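Local coordinates for protein aminotransferase, classes I and II (Silicibacter pomeroyi DSS-3, PDB 3H14) that probably transfers amino groups between L-aspartate and 2-oxoglutarate as a pyridoxal-phosphate-dependent aminotransferase of class I, at residues Leu165-Pro170 with Thr176-Ala181; Ala195-Asp200 with Val213-Leu218; Ala185-Ala190 with Glu217-Cys222; Asn148-Val153 with Arg306-Asp311; Gly102-Ala107 with Asp200-Gly205. All coordinates share one frame; numbering follows the deposited sequence. Where two conformers were deposited one is given.

Interaction 1: residues Leu165-Pro170 with Thr176-Ala181; sequences LMVASP and TMLDHA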
# COMPACT_ATOMS: atom_id res chain seq x y z
N LEU A 165 2.51 16.76 -0.16
CA LEU A 165 3.07 15.70 -0.98
C LEU A 165 3.03 14.36 -0.24
O LEU A 165 3.47 14.26 0.91
CB LEU A 165 4.50 16.00 -1.36
CG LEU A 165 5.20 14.96 -2.25
CD1 LEU A 165 4.64 15.01 -3.68
CD2 LEU A 165 6.74 15.20 -2.24
N MSE A 166 2.57 13.33 -0.93
CA MSE A 166 2.55 11.99 -0.35
C MSE A 166 3.40 11.02 -1.14
O MSE A 166 3.33 11.01 -2.36
CB MSE A 166 1.14 11.46 -0.31
CG MSE A 166 1.06 10.10 0.36
SE MSE A 166 -0.44 9.91 1.55
CE MSE A 166 0.80 8.79 2.53
N VAL A 167 4.23 10.25 -0.45
CA VAL A 167 5.11 9.26 -1.07
C VAL A 167 4.89 7.91 -0.41
O VAL A 167 4.53 7.84 0.78
CB VAL A 167 6.62 9.63 -0.96
CG1 VAL A 167 6.88 10.97 -1.63
CG2 VAL A 167 7.07 9.65 0.50
N ALA A 168 5.11 6.83 -1.16
CA ALA A 168 4.98 5.47 -0.60
C ALA A 168 6.21 4.66 -0.94
O ALA A 168 6.65 4.65 -2.10
CB ALA A 168 3.70 4.77 -1.13
N SER A 169 6.76 3.98 0.05
CA SER A 169 7.92 3.10 -0.14
C SER A 169 7.91 2.02 0.95
O SER A 169 7.91 2.36 2.13
CB SER A 169 9.24 3.89 -0.06
OG SER A 169 10.39 3.04 -0.07
N PRO A 170 7.82 0.72 0.55
CA PRO A 170 7.49 0.20 -0.79
C PRO A 170 6.13 0.67 -1.33
O PRO A 170 5.17 0.75 -0.56
CB PRO A 170 7.44 -1.32 -0.57
CG PRO A 170 8.24 -1.57 0.68
CD PRO A 170 8.05 -0.36 1.53
N THR A 176 8.36 -0.44 -5.74
CA THR A 176 9.63 0.32 -5.68
C THR A 176 9.80 1.05 -4.34
O THR A 176 8.81 1.43 -3.68
CB THR A 176 9.79 1.28 -6.89
OG1 THR A 176 8.80 2.31 -6.86
CG2 THR A 176 9.66 0.49 -8.20
N MSE A 177 11.06 1.24 -3.95
CA MSE A 177 11.39 1.87 -2.70
C MSE A 177 12.25 3.11 -2.87
O MSE A 177 12.92 3.29 -3.88
CB MSE A 177 12.07 0.85 -1.80
CG MSE A 177 11.10 -0.20 -1.32
SE MSE A 177 11.97 -1.77 -0.56
CE MSE A 177 12.52 -0.91 1.12
N LEU A 178 12.22 3.94 -1.85
CA LEU A 178 13.03 5.16 -1.78
C LEU A 178 14.15 4.92 -0.79
O LEU A 178 13.91 4.64 0.40
CB LEU A 178 12.18 6.33 -1.29
CG LEU A 178 11.11 6.77 -2.27
CD1 LEU A 178 10.02 7.61 -1.60
CD2 LEU A 178 11.72 7.52 -3.41
N ASP A 179 15.37 5.04 -1.28
CA ASP A 179 16.51 4.94 -0.40
C ASP A 179 16.68 6.29 0.36
O ASP A 179 15.93 7.25 0.12
CB ASP A 179 17.75 4.48 -1.16
CG ASP A 179 18.29 5.51 -2.16
OD1 ASP A 179 17.79 6.66 -2.29
OD2 ASP A 179 19.26 5.13 -2.85
N HIS A 180 17.63 6.31 1.29
CA HIS A 180 17.89 7.48 2.12
C HIS A 180 18.10 8.79 1.34
O HIS A 180 17.57 9.84 1.73
CB HIS A 180 19.12 7.19 2.97
CG HIS A 180 19.29 8.14 4.12
ND1 HIS A 180 19.90 9.37 3.98
CD2 HIS A 180 18.95 8.02 5.42
CE1 HIS A 180 19.91 9.98 5.16
NE2 HIS A 180 19.33 9.19 6.05
N ALA A 181 18.87 8.71 0.25
CA ALA A 181 19.16 9.88 -0.61
C ALA A 181 17.91 10.39 -1.30
O ALA A 181 17.67 11.59 -1.36
CB ALA A 181 20.22 9.54 -1.66
O HOH W 1 11.92 3.58 2.01

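Interaction 2: residues Ala195-Asp200 with Val213-Leu218; sequences ASFISD and VTALEL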
# COMPACT_ATOMS: atom_id res chain seq x y z
N ALA A 195 5.09 22.40 0.97
CA ALA A 195 4.24 21.19 0.84
C ALA A 195 4.44 20.26 2.07
O ALA A 195 5.53 19.76 2.31
CB ALA A 195 4.57 20.46 -0.44
N SER A 196 3.38 20.04 2.84
CA SER A 196 3.46 19.15 4.00
C SER A 196 3.67 17.72 3.52
O SER A 196 2.94 17.27 2.65
CB SER A 196 2.18 19.22 4.83
OG SER A 196 1.94 20.55 5.24
N PHE A 197 4.63 17.04 4.12
CA PHE A 197 5.12 15.74 3.70
C PHE A 197 4.48 14.60 4.46
O PHE A 197 4.57 14.50 5.71
CB PHE A 197 6.63 15.68 3.86
CG PHE A 197 7.29 14.50 3.17
CD1 PHE A 197 7.56 14.55 1.79
CD2 PHE A 197 7.66 13.37 3.88
CE1 PHE A 197 8.17 13.48 1.13
CE2 PHE A 197 8.26 12.28 3.23
CZ PHE A 197 8.53 12.34 1.84
N ILE A 198 3.89 13.69 3.70
CA ILE A 198 3.27 12.48 4.27
C ILE A 198 3.93 11.25 3.67
O ILE A 198 3.93 11.10 2.46
CB ILE A 198 1.79 12.43 3.97
CG1 ILE A 198 1.09 13.68 4.48
CG2 ILE A 198 1.18 11.14 4.56
CD1 ILE A 198 -0.27 13.74 4.09
N SER A 199 4.48 10.40 4.55
CA SER A 199 5.19 9.18 4.18
C SER A 199 4.32 7.96 4.50
O SER A 199 3.99 7.70 5.66
CB SER A 199 6.51 9.10 4.92
OG SER A 199 7.31 7.98 4.55
N ASP A 200 3.95 7.24 3.44
CA ASP A 200 3.15 6.02 3.54
C ASP A 200 4.15 4.86 3.66
O ASP A 200 4.91 4.56 2.73
CB ASP A 200 2.22 5.89 2.32
CG ASP A 200 1.40 4.59 2.30
OD1 ASP A 200 1.77 3.64 3.03
OD2 ASP A 200 0.42 4.50 1.53
N VAL A 213 13.38 2.82 4.47
CA VAL A 213 13.83 4.00 5.19
C VAL A 213 12.63 4.76 5.73
O VAL A 213 11.85 5.27 4.96
CB VAL A 213 14.65 4.96 4.31
CG1 VAL A 213 15.15 6.12 5.15
CG2 VAL A 213 15.84 4.23 3.65
N THR A 214 12.48 4.85 7.05
CA THR A 214 11.40 5.68 7.60
C THR A 214 11.76 7.14 7.41
O THR A 214 12.92 7.52 7.54
CB THR A 214 11.06 5.39 9.09
OG1 THR A 214 9.95 6.21 9.48
CG2 THR A 214 12.19 5.70 10.04
N ALA A 215 10.77 7.95 7.05
CA ALA A 215 10.94 9.39 6.95
C ALA A 215 11.47 10.00 8.24
O ALA A 215 12.13 11.04 8.19
CB ALA A 215 9.66 10.06 6.56
N LEU A 216 11.21 9.35 9.37
CA LEU A 216 11.75 9.76 10.69
C LEU A 216 13.28 9.75 10.78
O LEU A 216 13.85 10.43 11.60
CB LEU A 216 11.13 8.91 11.79
CG LEU A 216 9.59 8.97 11.79
CD1 LEU A 216 9.04 8.13 12.90
CD2 LEU A 216 9.10 10.40 11.97
N GLU A 217 13.95 8.99 9.93
CA GLU A 217 15.42 9.00 9.86
C GLU A 217 15.97 10.30 9.25
O GLU A 217 17.18 10.55 9.34
CB GLU A 217 15.93 7.82 9.04
CG GLU A 217 15.80 6.42 9.70
CD GLU A 217 16.27 5.31 8.78
OE1 GLU A 217 15.46 4.46 8.34
OE2 GLU A 217 17.48 5.28 8.47
N LEU A 218 15.12 11.09 8.59
CA LEU A 218 15.52 12.33 7.91
C LEU A 218 14.88 13.57 8.49
O LEU A 218 15.48 14.64 8.42
CB LEU A 218 15.20 12.27 6.41
CG LEU A 218 16.14 11.31 5.67
CD1 LEU A 218 15.38 10.35 4.77
CD2 LEU A 218 17.27 12.02 4.92

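Interaction 3: residues Ala185-Ala190 with Glu217-Cys222; sequences ALIEAA and ELTDEC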
# COMPACT_ATOMS: atom_id res chain seq x y z
N ALA A 185 15.98 14.01 -0.55
CA ALA A 185 15.80 14.98 -1.61
C ALA A 185 14.35 15.39 -1.69
O ALA A 185 14.03 16.57 -1.80
CB ALA A 185 16.26 14.42 -2.94
N LEU A 186 13.46 14.40 -1.61
CA LEU A 186 12.03 14.67 -1.63
C LEU A 186 11.60 15.52 -0.46
O LEU A 186 10.85 16.48 -0.63
CB LEU A 186 11.21 13.36 -1.66
CG LEU A 186 11.12 12.66 -3.01
CD1 LEU A 186 10.60 11.22 -2.86
CD2 LEU A 186 10.23 13.49 -3.92
N ILE A 187 12.03 15.16 0.75
CA ILE A 187 11.67 15.92 1.95
C ILE A 187 12.21 17.36 1.89
O ILE A 187 11.48 18.31 2.19
CB ILE A 187 12.18 15.22 3.25
CG1 ILE A 187 11.35 13.96 3.53
CG2 ILE A 187 12.09 16.19 4.48
CD1 ILE A 187 11.92 13.07 4.64
N GLU A 188 13.48 17.51 1.50
CA GLU A 188 14.08 18.85 1.38
C GLU A 188 13.26 19.70 0.39
O GLU A 188 12.90 20.83 0.69
CB GLU A 188 15.55 18.76 0.99
N ALA A 189 12.91 19.13 -0.75
CA ALA A 189 12.17 19.82 -1.79
C ALA A 189 10.75 20.17 -1.38
O ALA A 189 10.29 21.28 -1.65
CB ALA A 189 12.17 18.99 -3.08
N ALA A 190 10.05 19.23 -0.76
CA ALA A 190 8.73 19.51 -0.21
C ALA A 190 8.77 20.67 0.79
O ALA A 190 7.99 21.62 0.67
CB ALA A 190 8.14 18.23 0.47
N GLU A 217 13.95 8.99 9.93
CA GLU A 217 15.42 9.00 9.86
C GLU A 217 15.97 10.30 9.25
O GLU A 217 17.18 10.55 9.34
CB GLU A 217 15.93 7.82 9.04
CG GLU A 217 15.80 6.42 9.70
CD GLU A 217 16.27 5.31 8.78
OE1 GLU A 217 15.46 4.46 8.34
OE2 GLU A 217 17.48 5.28 8.47
N LEU A 218 15.12 11.09 8.59
CA LEU A 218 15.52 12.33 7.91
C LEU A 218 14.88 13.57 8.49
O LEU A 218 15.48 14.64 8.42
CB LEU A 218 15.20 12.27 6.41
CG LEU A 218 16.14 11.31 5.67
CD1 LEU A 218 15.38 10.35 4.77
CD2 LEU A 218 17.27 12.02 4.92
N THR A 219 13.66 13.47 9.00
CA THR A 219 12.99 14.62 9.61
C THR A 219 11.95 14.19 10.61
O THR A 219 11.44 13.08 10.53
CB THR A 219 12.28 15.50 8.55
OG1 THR A 219 11.82 16.73 9.15
CG2 THR A 219 11.08 14.75 7.90
N ASP A 220 11.61 15.08 11.54
CA ASP A 220 10.46 14.88 12.37
C ASP A 220 9.25 15.62 11.83
O ASP A 220 8.13 15.35 12.25
CB ASP A 220 10.75 15.27 13.83
CG ASP A 220 11.68 14.28 14.53
OD1 ASP A 220 11.41 13.06 14.53
OD2 ASP A 220 12.70 14.74 15.08
N GLU A 221 9.47 16.55 10.90
CA GLU A 221 8.39 17.37 10.33
C GLU A 221 7.71 16.67 9.16
O GLU A 221 7.86 17.02 7.98
CB GLU A 221 8.90 18.78 9.96
CG GLU A 221 9.50 19.57 11.14
CD GLU A 221 8.66 19.56 12.42
OE1 GLU A 221 7.46 19.94 12.37
OE2 GLU A 221 9.21 19.18 13.48
N CYS A 222 7.00 15.61 9.50
CA CYS A 222 6.30 14.78 8.53
C CYS A 222 5.28 13.99 9.29
O CYS A 222 5.37 13.88 10.50
CB CYS A 222 7.26 13.83 7.78
SG CYS A 222 8.04 12.58 8.80

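Interaction 4: residues Asn148-Val153 with Arg306-Asp311; sequences NRLQPV and RIAPPD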
# COMPACT_ATOMS: atom_id res chain seq x y z
N ASN A 148 13.20 7.14 -12.86
CA ASN A 148 13.04 7.58 -11.46
C ASN A 148 12.48 6.47 -10.57
O ASN A 148 12.11 6.72 -9.42
CB ASN A 148 12.15 8.83 -11.39
CG ASN A 148 12.77 10.04 -12.11
OD1 ASN A 148 13.99 10.16 -12.22
ND2 ASN A 148 11.91 10.89 -12.65
N ARG A 149 12.46 5.25 -11.10
CA ARG A 149 11.95 4.10 -10.38
C ARG A 149 10.45 4.24 -10.06
O ARG A 149 9.95 3.68 -9.07
CB ARG A 149 12.77 3.88 -9.10
CG ARG A 149 13.14 2.44 -8.81
CD ARG A 149 13.98 2.32 -7.51
NE ARG A 149 14.44 0.95 -7.24
CZ ARG A 149 15.37 0.32 -7.96
NH1 ARG A 149 15.72 -0.93 -7.68
NH2 ARG A 149 15.99 0.97 -8.95
N LEU A 150 9.74 4.97 -10.91
CA LEU A 150 8.31 5.27 -10.77
C LEU A 150 7.95 5.84 -9.41
O LEU A 150 6.91 5.51 -8.84
CB LEU A 150 7.48 4.03 -11.07
CG LEU A 150 7.64 3.49 -12.50
CD1 LEU A 150 6.84 2.17 -12.68
CD2 LEU A 150 7.21 4.56 -13.51
N GLN A 151 8.82 6.73 -8.95
CA GLN A 151 8.69 7.46 -7.73
C GLN A 151 8.82 8.91 -8.09
O GLN A 151 9.56 9.25 -9.02
CB GLN A 151 9.81 7.08 -6.78
CG GLN A 151 9.63 5.72 -6.13
CD GLN A 151 8.60 5.72 -5.00
OE1 GLN A 151 8.10 6.78 -4.59
NE2 GLN A 151 8.28 4.52 -4.49
N PRO A 152 8.10 9.79 -7.37
CA PRO A 152 8.32 11.20 -7.67
C PRO A 152 9.74 11.68 -7.35
O PRO A 152 10.40 11.14 -6.47
CB PRO A 152 7.29 11.93 -6.82
CG PRO A 152 6.95 11.01 -5.74
CD PRO A 152 7.15 9.59 -6.27
N VAL A 153 10.18 12.65 -8.14
CA VAL A 153 11.41 13.37 -7.89
C VAL A 153 11.07 14.86 -7.74
O VAL A 153 10.02 15.32 -8.17
CB VAL A 153 12.44 13.16 -9.02
CG1 VAL A 153 12.86 11.67 -9.11
CG2 VAL A 153 11.90 13.66 -10.33
N ARG A 306 9.13 -6.47 -19.31
CA ARG A 306 9.29 -5.09 -18.85
C ARG A 306 8.55 -4.88 -17.52
O ARG A 306 7.35 -4.67 -17.54
CB ARG A 306 8.73 -4.17 -19.93
CG ARG A 306 9.47 -4.37 -21.28
CD ARG A 306 8.78 -3.75 -22.50
NE ARG A 306 9.75 -3.75 -23.60
CZ ARG A 306 9.99 -4.77 -24.42
NH1 ARG A 306 9.33 -5.91 -24.33
NH2 ARG A 306 10.92 -4.65 -25.36
N ILE A 307 9.25 -4.95 -16.40
CA ILE A 307 8.65 -4.78 -15.07
C ILE A 307 9.41 -3.76 -14.26
O ILE A 307 10.64 -3.57 -14.42
CB ILE A 307 8.54 -6.12 -14.29
CG1 ILE A 307 9.91 -6.66 -13.87
CG2 ILE A 307 7.80 -7.16 -15.12
CD1 ILE A 307 9.84 -7.69 -12.78
N ALA A 308 8.69 -3.04 -13.43
CA ALA A 308 9.35 -2.17 -12.46
C ALA A 308 10.07 -3.07 -11.49
O ALA A 308 9.65 -4.20 -11.29
CB ALA A 308 8.33 -1.31 -11.75
N PRO A 309 11.18 -2.61 -10.90
CA PRO A 309 11.95 -3.41 -9.93
C PRO A 309 11.16 -3.66 -8.63
O PRO A 309 10.80 -2.70 -7.94
CB PRO A 309 13.16 -2.54 -9.65
CG PRO A 309 12.73 -1.18 -9.94
CD PRO A 309 11.79 -1.28 -11.10
N PRO A 310 10.81 -4.93 -8.34
CA PRO A 310 9.97 -5.14 -7.16
C PRO A 310 10.82 -5.15 -5.90
O PRO A 310 11.18 -6.20 -5.36
CB PRO A 310 9.27 -6.47 -7.46
CG PRO A 310 10.31 -7.24 -8.32
CD PRO A 310 11.11 -6.19 -9.06
N ASP A 311 11.14 -3.94 -5.44
CA ASP A 311 12.08 -3.75 -4.34
C ASP A 311 11.50 -4.29 -3.02
O ASP A 311 12.24 -4.78 -2.16
CB ASP A 311 12.40 -2.27 -4.13
CG ASP A 311 13.10 -1.63 -5.32
OD1 ASP A 311 13.73 -2.33 -6.12
OD2 ASP A 311 13.02 -0.39 -5.40

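Interaction 5: residues Gly102-Ala107 with Asp200-Gly205; sequences GGFLLA and DEIYHG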
# COMPACT_ATOMS: atom_id res chain seq x y z
N GLY A 102 -8.08 5.49 8.23
CA GLY A 102 -8.17 6.38 9.39
C GLY A 102 -6.97 7.30 9.49
O GLY A 102 -7.09 8.45 9.85
N GLY A 103 -5.79 6.77 9.19
CA GLY A 103 -4.58 7.57 9.22
C GLY A 103 -4.64 8.64 8.15
O GLY A 103 -4.29 9.80 8.38
N PHE A 104 -5.03 8.23 6.94
CA PHE A 104 -5.19 9.22 5.85
C PHE A 104 -6.23 10.30 6.19
O PHE A 104 -6.00 11.49 5.96
CB PHE A 104 -5.52 8.54 4.52
CG PHE A 104 -4.42 7.68 4.00
CD1 PHE A 104 -3.11 8.17 3.91
CD2 PHE A 104 -4.68 6.37 3.60
CE1 PHE A 104 -2.09 7.35 3.45
CE2 PHE A 104 -3.63 5.54 3.13
CZ PHE A 104 -2.36 6.03 3.06
N LEU A 105 -7.36 9.89 6.73
CA LEU A 105 -8.38 10.84 7.15
C LEU A 105 -7.83 11.85 8.15
O LEU A 105 -8.12 13.05 8.07
CB LEU A 105 -9.58 10.10 7.76
CG LEU A 105 -10.70 10.96 8.33
CD1 LEU A 105 -11.27 11.83 7.22
CD2 LEU A 105 -11.79 10.12 8.97
N LEU A 106 -7.02 11.38 9.09
CA LEU A 106 -6.57 12.22 10.17
C LEU A 106 -5.49 13.13 9.65
O LEU A 106 -5.53 14.33 9.92
CB LEU A 106 -6.07 11.38 11.33
CG LEU A 106 -7.13 10.65 12.15
CD1 LEU A 106 -6.39 9.75 13.17
CD2 LEU A 106 -8.07 11.70 12.82
N ALA A 107 -4.56 12.57 8.86
CA ALA A 107 -3.53 13.37 8.24
C ALA A 107 -4.15 14.47 7.40
O ALA A 107 -3.78 15.64 7.53
CB ALA A 107 -2.62 12.53 7.43
N ASP A 200 3.95 7.24 3.44
CA ASP A 200 3.15 6.02 3.54
C ASP A 200 4.15 4.86 3.66
O ASP A 200 4.91 4.56 2.73
CB ASP A 200 2.22 5.89 2.32
CG ASP A 200 1.40 4.59 2.30
OD1 ASP A 200 1.77 3.64 3.03
OD2 ASP A 200 0.42 4.50 1.53
N GLU A 201 4.19 4.25 4.83
CA GLU A 201 5.18 3.24 5.19
C GLU A 201 4.45 1.92 5.49
O GLU A 201 4.98 1.02 6.15
CB GLU A 201 6.04 3.75 6.35
CG GLU A 201 6.71 5.09 5.96
CD GLU A 201 7.80 5.63 6.87
OE1 GLU A 201 8.07 5.08 7.98
OE2 GLU A 201 8.38 6.67 6.46
N ILE A 202 3.24 1.80 4.93
CA ILE A 202 2.34 0.68 5.20
C ILE A 202 2.98 -0.68 4.87
O ILE A 202 2.75 -1.67 5.58
CB ILE A 202 0.98 0.94 4.45
CG1 ILE A 202 0.22 2.01 5.26
CG2 ILE A 202 0.07 -0.35 4.23
CD1 ILE A 202 -0.91 2.67 4.55
N TYR A 203 3.83 -0.73 3.86
CA TYR A 203 4.45 -2.02 3.48
C TYR A 203 5.82 -2.28 4.11
O TYR A 203 6.43 -3.32 3.84
CB TYR A 203 4.55 -2.16 1.94
CG TYR A 203 3.22 -2.35 1.27
CD1 TYR A 203 2.68 -3.63 1.12
CD2 TYR A 203 2.50 -1.25 0.79
CE1 TYR A 203 1.44 -3.81 0.52
CE2 TYR A 203 1.27 -1.42 0.19
CZ TYR A 203 0.75 -2.71 0.07
OH TYR A 203 -0.45 -2.92 -0.53
N HIS A 204 6.32 -1.37 4.96
CA HIS A 204 7.52 -1.66 5.76
C HIS A 204 7.43 -3.02 6.48
O HIS A 204 6.40 -3.36 7.03
CB HIS A 204 7.80 -0.56 6.78
CG HIS A 204 8.36 0.69 6.16
ND1 HIS A 204 9.19 1.55 6.83
CD2 HIS A 204 8.22 1.19 4.91
CE1 HIS A 204 9.52 2.55 6.02
NE2 HIS A 204 8.94 2.35 4.85
N GLY A 205 8.54 -3.75 6.50
CA GLY A 205 8.56 -5.12 6.96
C GLY A 205 8.63 -6.11 5.80
O GLY A 205 9.31 -7.14 5.89

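Interaction 1: residues Leu165-Pro170 with Thr176-Ala181
The pyrrolidine ring of Pro170 takes the side chain of Met177 over one face, CG of Met177 standing 3.7 Å from Pro170 CG and nearly above the ring centre. At the CA corner of the ring the Thr176 carbonyl O receives a CA-H...O contact, 3.4 Å from Pro170 CA, and His204 touches the proline on its CD side. A cis peptide bond joins Ser169 to this ring. Met177 was built as selenomethionine; it runs alongside the proline before bending at its third torsion. Before the proline, Ser169 OG lies anti to its own N (chi1 173°), which turns the hydroxyl to the facing chain, where Leu178 N donates to it at 2.7 Å and 164°. Val167 and Leu178 cross at about a right angle, Val167 CB lying 4.0 Å from Leu178 CD1. The setting is a classic beta-alpha-beta unit: strand 164-168 ends here, and the chain turns back to start helix 180-192, with Asp179 as its N-cap. A water lies 2.6 Å from Ser169 OG and donates to Leu178 O. One buried hydroxyl thus appears to serve both backbone polar groups of Leu178, the N-H directly and the carbonyl through water.

Interaction 2: residues Ala195-Asp200 with Val213-Leu218
Ala215 sets its methyl group against two residues of strand 196-200, Ser199 and Phe197, in a packing of a short 3-10 turn upon the large mixed sheet of the aminotransferase fold. The first shell is small and buried. Ala215 CB lies 3.7 Å from Ser199 CB, and at the same time reaches the edge of the Phe197 ring, near its plane, 4.2 Å from Phe197 CE2. Ser199 and Phe197 project from the same side of the strand, two residues apart, and the methyl touches both. The Phe197 ring is itself packed by Val167, Met183 and Ile187.

The second shell is consistent with this placement. Ser199 OG is anti to its backbone N (chi1 -176°), and its hydrogen bond goes to Glu201 OE2. That oxygen also takes the N-H of Ala215, while Glu201 OE1 bonds to Thr214 OG1. One buried carboxylate therefore ties the end of the strand to the beginning of the turn, and so probably positions the alanine. The turn itself is closed by backbone bonds from Glu217 N to Thr214 O and from Leu218 N to Ala215 O. Glu217 also folds back over its start: Glu217 OE1 accepts from Thr214 N at 3.3 Å, approached on the anti side and 33° out of the carboxylate plane.

Interaction 3: residues Ala185-Ala190 with Glu217-Cys222
An ST turn at Thr219 meets Ile187 of helix 180-192, the helix that links strands 164-168 and 196-200 in a beta-alpha-beta crossover. The turn is made by Thr219 OG1, which accepts the backbone N-H of Glu221 at 2.9 Å, with an angle of 153° at the hydrogen. This bond and the helix contact are two consequences of one rotamer. With OG1 anti to the backbone N of Thr219 (chi1 -171°), the hydroxyl is turned in to its own loop and the methyl CG2 is held between the backbone N and the carbonyl carbon, facing the helix. There it meets both branches of Ile187: Thr219 CG2 is 3.8 Å from Ile187 CD1 and 3.8 Å from Ile187 CG2. Thr219 thus divides its chemistry neatly, the polar branch serving the turn and the apolar branch serving the packing.

The end of the isoleucine reaches further along the loop. Ile187 CD1 also touches Leu218, 3.8 Å from CB of that residue, so the terminal methyl sits against two successive loop residues. Ile187 crosses both at a slant. No hydrogen bond spans the two segments, and the contact is purely apolar.

Beyond the turn, Glu221 is the centre of an inverse gamma turn, and Asp220 forms a salt bridge with Arg93. Leu218 spreads over His180 and Met183, one helical turn and more before Ile187, while Ile187 and Cys222 both rest on Phe197. The loop thereby lies along the side of helix 180-192, with strand 196-200 beneath the two, before the chain enters strand 223-227.

Interaction 4: residues Asn148-Val153 with Arg306-Asp311
Arg149 and Leu150 both adopt positive phi (63° and 52°), a left-handed bend from which Leu150 points to loop 306-311 and the end of Arg149 reaches it; in that loop Pro310 centres an inverse gamma turn. From this bend Arg149 runs out extended from CG to NE and grips Asp311 side-on. Arg149 NE donates at 2.7 Å to the syn lone pair of Asp311 OD2 and holds it in the guanidinium plane, while Arg149 NH1 reaches Asp311 OD1 at 2.9 Å, slightly tilted. The two flat groups are almost coplanar, 16° apart. Pro309 covers one face of the guanidinium, with its CG 3.6 Å above the centre. Beside this pair Leu150 CD1 packs on Ala308 CB at 3.9 Å.

The loops adjoin different sheets: 148-153 follows strand 138-143 of the seven-stranded sheet, 306-311 leads into strand 315-319 of the four-stranded one. Asp311 OD2 also accepts the backbone N-H of Met177, and Arg149 O bonds to Thr176 OG1. Replacing Asp311 by an alanine would probably leave the Arg149 guanidinium without its counter-charge and able to turn over the Pro309 ring, and Met177 N without its acceptor. Two bonds to a planar cation and one to a peptide N-H together fix the rotation of the carboxylate, making this acid a junction of three chain segments.

Interaction 5: residues Gly102-Ala107 with Asp200-Gly205
Phe104 and Asp200 are brought together by their first torsions: CG of Phe104 lies anti to its carbonyl carbon (chi1 -65°), turning the ring towards the end of strand 196-200, and CG of Asp200 is anti to its own N (chi1 176°), carrying the carboxylate to meet it. At the ring edge, Asp200 OD2 lies in the plane of the Phe104 ring, 3.5 Å from Phe104 CZ, and the carboxylate is turned 62° against the ring. Phe104 CZ also touches Ile202 CD1 at 4.0 Å, the isoleucine arriving from the direction opposite to the phenylalanine.

The two oxygens of Asp200 have separate duties. Asp200 OD1 accepts Ile202 N at 3.0 Å, nearly along its C-O axis; this is an Asx turn, leading straight into a type I beta turn from Glu201 to His204. Strand 196-200 ends here, where helix 100-111 packs through the phenylalanine and where class I aminotransferases characteristically set the aspartate that faces the cofactor's pyridine nitrogen, a role consistent with Asp200. OD2, besides lying at the ring edge, is hydrogen-bonded to Tyr128 OH. An alanine at Asp200 would probably leave Ile202 N and Tyr128 OH without their shared partner and open a gap at the edge of the Phe104 ring. Phe104 also rests on Ile225 of strand 223-227, and Ile202 touches Lys230, probably the cofactor's lysine.

Four of the contacts gather on the large sheet and its crossover; interaction 4 joins it to a loop of the second sheet. Interactions 1 and 2 meet through neighbouring strands, Val167 O lying 2.8 Å from Asp200 N. Interactions 2 and 3, with centres about 6 Å apart, share Glu217 and Leu218; Asp200 is common to interactions 2 and 5. Interaction 4 reaches interaction 1 through Gln151 NE2, 2.9 Å from Ala168 O. A glycerol, probably from the crystallisation liquor, bonds to Met166 O, Ala168 N and Gln151 OE1, touching both; such molecules often mark pockets. Interactions 1 and 5, centres about 13 Å apart, lie near the C-terminal ends of strands, where this fold holds pyridoxal phosphate and probably does here.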